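Local coordinates for protein immunomodulatory active chitinase (Trichuris suis, PDB 6G9C) that probably binds and hydrolyses chitin as a glycoside hydrolase family 18 enzyme, and displays immunomodulatory properties in inflammatory lung disease, at residues T116-K120 with L150-E156. Sequence-based numbering, arbitrary orientation.
Sequences TATFK and LDWEYPE. With EDO (1,2-ethanediol), chain E.
The indole of Trp152 lies between Phe119 on one face and Pro155 CA on the other, while Thr116 CG2 reaches its edge, 3.8 Å from NE1. Phe119 and Trp152 form an offset stack, with the phenyl and five-membered ring planes 11° apart. The two side chains run in opposite directions, so each covers the other's ring with its own methylene: Phe119 CB sits 3.6 Å from the centroid of the five-membered ring of Trp152, and Trp152 CB lies 3.9 Å from the Phe119 centroid, two reciprocal CH-pi contacts. With chi1 at 178°, the Trp152 side chain points away from its own backbone nitrogen, which brings the indole alongside Phe119. Leu150 CD1 approaches the far end of the phenyl ring, 3.9 Å from CE1. On the exposed side, where Glu156 lies, Lys120 is bent at its last torsion (chi4 -77°) and its NZ forms a salt bridge with Glu156 OE1 (3.2 Å), though the hydrogen bond within it is weak; Asp159 is its stronger partner. Asp151 and Glu153 end the DxDxE sequence of family 18 chitinases, whose glutamate is the proton donor in relatives, probably Glu153 here; its OE2 accepts a hydrogen bond (2.6 Å) from O1 of an ethanediol, probably from the crystallisation liquor, that is also hydrogen-bonded to Tyr220 OH. The contact thus joins helix 117-122 to the end of strand 147-151 in the TIM barrel and the segment after it, with Leu72 of strand 64-72 against Phe119 and Tyr163 of helix 160-181 against Trp152.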
ATOM      1  N   THR A 116      31.841  11.175   1.043  1.00 39.51           N
ATOM      2  CA  THR A 116      32.266   9.806   0.796  1.00 39.36           C
ATOM      3  C   THR A 116      32.920   9.122   1.988  1.00 43.51           C
ATOM      4  O   THR A 116      33.179   7.917   1.907  1.00 44.29           O
ATOM      5  CB  THR A 116      33.240   9.761  -0.393  1.00 40.16           C
ATOM      6  OG1 THR A 116      34.412  10.529  -0.084  1.00 41.15           O
ATOM      7  CG2 THR A 116      32.571  10.352  -1.643  1.00 36.61           C
ATOM      8  N   ALA A 117      33.178   9.834   3.090  1.00 41.88           N
ATOM      9  CA  ALA A 117      34.007   9.276   4.161  1.00 44.25           C
ATOM     10  C   ALA A 117      33.423   7.978   4.712  1.00 46.08           C
ATOM     11  O   ALA A 117      34.132   6.967   4.845  1.00 45.18           O
ATOM     12  CB  ALA A 117      34.179  10.296   5.285  1.00 45.17           C
ATOM     13  N   THR A 118      32.134   7.989   5.052  1.00 39.65           N
ATOM     14  CA  THR A 118      31.522   6.787   5.613  1.00 48.84           C
ATOM     15  C   THR A 118      31.367   5.698   4.557  1.00 44.02           C
ATOM     16  O   THR A 118      31.624   4.522   4.840  1.00 41.43           O
ATOM     17  CB  THR A 118      30.172   7.120   6.245  1.00 50.30           C
ATOM     18  OG1 THR A 118      30.335   8.219   7.148  1.00 47.69           O
ATOM     19  CG2 THR A 118      29.627   5.908   7.020  1.00 45.57           C
ATOM     20  N   PHE A 119      30.943   6.066   3.340  1.00 41.82           N
ATOM     21  CA  PHE A 119      30.859   5.082   2.259  1.00 38.10           C
ATOM     22  C   PHE A 119      32.181   4.336   2.103  1.00 38.09           C
ATOM     23  O   PHE A 119      32.208   3.104   2.011  1.00 37.89           O
ATOM     24  CB  PHE A 119      30.493   5.755   0.938  1.00 33.51           C
ATOM     25  CG  PHE A 119      29.010   5.902   0.700  1.00 36.28           C
ATOM     26  CD1 PHE A 119      28.147   4.831   0.877  1.00 32.88           C
ATOM     27  CD2 PHE A 119      28.489   7.116   0.276  1.00 38.62           C
ATOM     28  CE1 PHE A 119      26.785   4.970   0.640  1.00 35.60           C
ATOM     29  CE2 PHE A 119      27.124   7.268   0.034  1.00 36.05           C
ATOM     30  CZ  PHE A 119      26.269   6.190   0.218  1.00 34.26           C
ATOM     31  N   LYS A 120      33.290   5.088   2.078  1.00 36.12           N
ATOM     32  CA  LYS A 120      34.614   4.505   1.871  1.00 40.70           C
ATOM     33  C   LYS A 120      34.940   3.467   2.934  1.00 44.16           C
ATOM     34  O   LYS A 120      35.477   2.397   2.627  1.00 47.69           O
ATOM     35  CB  LYS A 120      35.676   5.614   1.882  1.00 42.48           C
ATOM     36  CG  LYS A 120      35.771   6.418   0.603  1.00 40.95           C
ATOM     37  CD  LYS A 120      36.844   7.505   0.730  1.00 46.66           C
ATOM     38  CE  LYS A 120      37.115   8.173  -0.615  1.00 50.16           C
ATOM     39  NZ  LYS A 120      37.951   7.327  -1.518  1.00 56.01           N
ATOM     40  N   LEU A 150      21.504   3.569  -4.860  1.00 26.02           N
ATOM     41  CA  LEU A 150      22.794   3.886  -4.260  1.00 23.00           C
ATOM     42  C   LEU A 150      23.362   5.138  -4.921  1.00 25.70           C
ATOM     43  O   LEU A 150      23.648   5.125  -6.120  1.00 26.45           O
ATOM     44  CB  LEU A 150      23.747   2.697  -4.427  1.00 26.02           C
ATOM     45  CG  LEU A 150      25.175   2.854  -3.904  1.00 30.39           C
ATOM     46  CD1 LEU A 150      25.176   3.217  -2.424  1.00 29.39           C
ATOM     47  CD2 LEU A 150      25.933   1.548  -4.145  1.00 27.81           C
ATOM     48  N   ASP A 151      23.519   6.216  -4.141  1.00 25.67           N
ATOM     49  CA  ASP A 151      23.991   7.492  -4.680  1.00 26.08           C
ATOM     50  C   ASP A 151      25.299   7.910  -4.028  1.00 25.04           C
ATOM     51  O   ASP A 151      25.417   9.018  -3.501  1.00 28.80           O
ATOM     52  CB  ASP A 151      22.945   8.600  -4.485  1.00 24.78           C
ATOM     53  CG  ASP A 151      21.619   8.293  -5.166  1.00 33.39           C
ATOM     54  OD1 ASP A 151      21.548   7.310  -5.938  1.00 28.68           O
ATOM     55  OD2 ASP A 151      20.641   9.053  -4.943  1.00 37.21           O
ATOM     56  N   TRP A 152      26.287   7.020  -4.037  1.00 27.47           N
ATOM     57  CA  TRP A 152      27.623   7.351  -3.559  1.00 27.57           C
ATOM     58  C   TRP A 152      28.287   8.288  -4.565  1.00 30.75           C
ATOM     59  O   TRP A 152      28.476   7.915  -5.729  1.00 33.72           O
ATOM     60  CB  TRP A 152      28.398   6.042  -3.395  1.00 26.72           C
ATOM     61  CG  TRP A 152      29.826   6.078  -2.957  1.00 30.10           C
ATOM     62  CD1 TRP A 152      30.664   7.156  -2.886  1.00 31.13           C
ATOM     63  CD2 TRP A 152      30.595   4.938  -2.566  1.00 30.72           C
ATOM     64  NE1 TRP A 152      31.920   6.748  -2.453  1.00 35.33           N
ATOM     65  CE2 TRP A 152      31.897   5.392  -2.248  1.00 35.79           C
ATOM     66  CE3 TRP A 152      30.303   3.577  -2.442  1.00 34.40           C
ATOM     67  CZ2 TRP A 152      32.910   4.526  -1.819  1.00 36.54           C
ATOM     68  CZ3 TRP A 152      31.311   2.709  -2.010  1.00 34.62           C
ATOM     69  CH2 TRP A 152      32.599   3.193  -1.704  1.00 41.62           C
ATOM     70  N   GLU A 153      28.648   9.499  -4.133  1.00 29.44           N
ATOM     71  CA  GLU A 153      29.163  10.531  -5.045  1.00 28.85           C
ATOM     72  C   GLU A 153      30.564  10.979  -4.625  1.00 34.89           C
ATOM     73  O   GLU A 153      30.702  11.943  -3.868  1.00 33.74           O
ATOM     74  CB  GLU A 153      28.173  11.731  -5.086  1.00 26.08           C
ATOM     75  CG  GLU A 153      26.770  11.311  -5.532  1.00 25.96           C
ATOM     76  CD  GLU A 153      25.793  12.484  -5.653  1.00 33.25           C
ATOM     77  OE1 GLU A 153      26.232  13.658  -5.689  1.00 32.20           O
ATOM     78  OE2 GLU A 153      24.585  12.198  -5.717  1.00 33.69           O
ATOM     79  N   TYR A 154      31.621  10.315  -5.121  1.00 34.33           N
ATOM     80  CA  TYR A 154      31.585   9.204  -6.077  1.00 32.10           C
ATOM     81  C   TYR A 154      32.690   8.238  -5.687  1.00 31.75           C
ATOM     82  O   TYR A 154      33.678   8.685  -5.118  1.00 35.07           O
ATOM     83  CB  TYR A 154      31.836   9.690  -7.508  1.00 33.68           C
ATOM     84  CG  TYR A 154      30.799  10.655  -8.006  1.00 32.28           C
ATOM     85  CD1 TYR A 154      29.562  10.200  -8.437  1.00 31.18           C
ATOM     86  CD2 TYR A 154      31.058  12.017  -8.053  1.00 36.55           C
ATOM     87  CE1 TYR A 154      28.595  11.089  -8.899  1.00 33.90           C
ATOM     88  CE2 TYR A 154      30.089  12.915  -8.512  1.00 34.64           C
ATOM     89  CZ  TYR A 154      28.873  12.443  -8.935  1.00 38.88           C
ATOM     90  OH  TYR A 154      27.908  13.336  -9.393  1.00 48.26           O
ATOM     91  N   PRO A 155      32.540   6.946  -6.004  1.00 33.65           N
ATOM     92  CA  PRO A 155      33.662   6.015  -5.824  1.00 35.63           C
ATOM     93  C   PRO A 155      34.886   6.489  -6.589  1.00 40.45           C
ATOM     94  O   PRO A 155      34.791   6.925  -7.737  1.00 41.22           O
ATOM     95  CB  PRO A 155      33.131   4.688  -6.387  1.00 35.31           C
ATOM     96  CG  PRO A 155      31.989   5.057  -7.274  1.00 30.42           C
ATOM     97  CD  PRO A 155      31.378   6.300  -6.642  1.00 30.15           C
ATOM     98  N   GLU A 156      36.044   6.402  -5.938  1.00 39.31           N
ATOM     99  CA  GLU A 156      37.327   6.768  -6.513  1.00 41.99           C
ATOM    100  C   GLU A 156      38.102   5.497  -6.863  1.00 48.50           C
ATOM    101  O   GLU A 156      37.607   4.375  -6.711  1.00 46.39           O
ATOM    102  CB  GLU A 156      38.094   7.667  -5.540  1.00 45.56           C
ATOM    103  CG  GLU A 156      37.424   9.039  -5.384  1.00 53.72           C
ATOM    104  CD  GLU A 156      37.739   9.744  -4.073  1.00 62.73           C
ATOM    105  OE1 GLU A 156      38.852   9.581  -3.540  1.00 64.91           O
ATOM    106  OE2 GLU A 156      36.854  10.479  -3.577  1.00 73.89           O
TER
HETATM  107  C1  EDO E 503      21.354  12.591  -6.037  1.00 43.73           C
HETATM  108  O1  EDO E 503      22.394  13.602  -5.951  1.00 34.76           O
HETATM  109  C2  EDO E 503      21.088  12.140  -7.478  1.00 43.08           C
HETATM  110  O2  EDO E 503      20.837  13.299  -8.312  1.00 38.61           O